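Local coordinates for protein-glutaminase (Chryseobacterium proteolyticum, PDB 2ZK9) that hydrolyses the side-chain amide of glutamine residues in proteins, deamidating them to glutamate, at residues 112-115 and 116-120. Numbering follows the deposited sequence. Where two conformers were deposited one is given.
Sequences VTDT and AWRNA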
loop_
_atom_site.group_PDB
_atom_site.type_symbol
_atom_site.label_atom_id
_atom_site.label_comp_id
_atom_site.label_asym_id
_atom_site.label_seq_id
_atom_site.Cartn_x
_atom_site.Cartn_y
_atom_site.Cartn_z
ATOM N N VAL A 112 -1.925 -3.471 10.755
ATOM C CA VAL A 112 -1.095 -4.535 11.281
ATOM C C VAL A 112 0.313 -4.035 11.570
ATOM O O VAL A 112 0.727 -2.988 11.089
ATOM C CB VAL A 112 -1.057 -5.760 10.354
ATOM C CG1 VAL A 112 -2.473 -6.327 10.155
ATOM C CG2 VAL A 112 -0.424 -5.397 9.024
ATOM N N THR A 113 1.083 -4.800 12.359
ATOM C CA THR A 113 2.476 -4.403 12.563
ATOM C C THR A 113 3.253 -4.544 11.277
ATOM O O THR A 113 2.935 -5.378 10.409
ATOM C CB THR A 113 3.150 -5.246 13.664
ATOM O OG1 THR A 113 3.180 -6.601 13.223
ATOM C CG2 THR A 113 2.428 -5.081 14.993
ATOM N N ASP A 114 4.341 -3.795 11.178
ATOM C CA ASP A 114 5.199 -3.944 10.017
ATOM C C ASP A 114 5.855 -5.337 9.969
ATOM O O ASP A 114 6.092 -5.860 8.889
ATOM C CB ASP A 114 6.218 -2.835 9.906
ATOM C CG ASP A 114 7.248 -2.735 10.967
ATOM O OD1 ASP A 114 8.292 -2.091 10.709
ATOM O OD2 ASP A 114 7.074 -3.312 12.073
ATOM N N THR A 115 6.110 -5.966 11.118
ATOM C CA THR A 115 6.685 -7.309 11.072
ATOM C C THR A 115 5.656 -8.296 10.546
ATOM O O THR A 115 6.043 -9.146 9.720
ATOM C CB THR A 115 7.176 -7.731 12.453
ATOM O OG1 THR A 115 6.069 -7.505 13.344
ATOM C CG2 THR A 115 8.346 -6.887 12.917
ATOM N N ALA A 116 4.381 -8.189 10.907
ATOM C CA ALA A 116 3.383 -9.085 10.312
ATOM C C ALA A 116 3.253 -8.850 8.826
ATOM O O ALA A 116 3.107 -9.788 8.018
ATOM C CB ALA A 116 2.055 -8.871 11.009
ATOM N N TRP A 117 3.307 -7.592 8.431
ATOM C CA TRP A 117 3.198 -7.225 7.030
ATOM C C TRP A 117 4.333 -7.807 6.186
ATOM O O TRP A 117 4.102 -8.403 5.138
ATOM C CB TRP A 117 3.110 -5.721 6.910
ATOM C CG TRP A 117 3.012 -5.209 5.508
ATOM C CD1 TRP A 117 1.947 -5.278 4.655
ATOM C CD2 TRP A 117 4.047 -4.524 4.818
ATOM N NE1 TRP A 117 2.258 -4.664 3.475
ATOM C CE2 TRP A 117 3.539 -4.190 3.524
ATOM C CE3 TRP A 117 5.348 -4.128 5.125
ATOM C CZ2 TRP A 117 4.290 -3.507 2.597
ATOM C CZ3 TRP A 117 6.097 -3.460 4.204
ATOM C CH2 TRP A 117 5.587 -3.138 2.939
ATOM N N ARG A 118 5.559 -7.578 6.643
ATOM C CA ARG A 118 6.686 -8.116 5.863
ATOM C C ARG A 118 6.608 -9.627 5.763
ATOM O O ARG A 118 6.935 -10.225 4.743
ATOM C CB ARG A 118 8.011 -7.687 6.449
ATOM C CG ARG A 118 8.267 -6.168 6.267
ATOM C CD ARG A 118 9.740 -5.800 6.523
ATOM N NE ARG A 118 10.218 -6.170 7.843
ATOM C CZ ARG A 118 10.041 -5.433 8.917
ATOM N NH1 ARG A 118 9.405 -4.279 8.896
ATOM N NH2 ARG A 118 10.531 -5.889 10.095
ATOM N N ASN A 119 6.165 -10.283 6.863
ATOM C CA ASN A 119 6.035 -11.753 6.790
ATOM C C ASN A 119 4.988 -12.181 5.759
ATOM O O ASN A 119 5.210 -13.228 5.120
ATOM C CB ASN A 119 5.734 -12.261 8.201
ATOM C CG ASN A 119 5.672 -13.771 8.228
ATOM O OD1 ASN A 119 4.568 -14.300 8.400
ATOM N ND2 ASN A 119 6.766 -14.450 8.046
ATOM N N ALA A 120 3.915 -11.416 5.550
ATOM C CA ALA A 120 2.957 -11.729 4.506
ATOM C C ALA A 120 3.503 -11.531 3.123
ATOM O O ALA A 120 2.896 -12.014 2.151
ATOM C CB ALA A 120 1.692 -10.909 4.693
HETATM O O HOH W 1 10.134 -3.813 12.237
#
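Asp114 and Arg118, one helical turn apart, run side by side and meet in a salt bridge in which Asp114 OD1 lies 3.1 Å from Arg118 NH1. As a hydrogen bond it is weak, bent to 146° at the hydrogen, with the carboxylate and guanidinium planes 87° apart; OD1 nevertheless sits at the guanidinium edge, in its plane. A water closes a second path, donating to Asp114 OD1 at 2.9 Å and accepting from Arg118 NH2. The bend at chi3 (-58°) folds the arginine back, so that Asp114 O lies over one guanidinium face, 3.6 Å from its plane and off toward the rim. The backbone carries the helix: Arg118 N donates to Asp114 O at 2.9 Å, and the bonds from Trp117 N to Thr113 O and from Asn119 N to Thr115 O continue the helical pattern.

Farther out, Gln63 grips both charged partners, its OE1 bonded to Arg118 NH1 and its NE2 to Asp114 OD1, and Tyr134 adds a cation-pi contact to Arg118. Replacing Arg118 with alanine is likely to leave Asp114 without its charged mate, Gln63 OE1 without this donor and the Tyr134 ring without its cation. Thr113 occupies the N-cap, its OG1 hydrogen-bonded, in the conformer given, to Thr115 OG1 at 3.0 Å. This is the first turn of helix 114-120, with Thr113 at the N-cap position and an i to i+4 salt bridge, fastened through Gln63 to strand 61-66 of the central sheet.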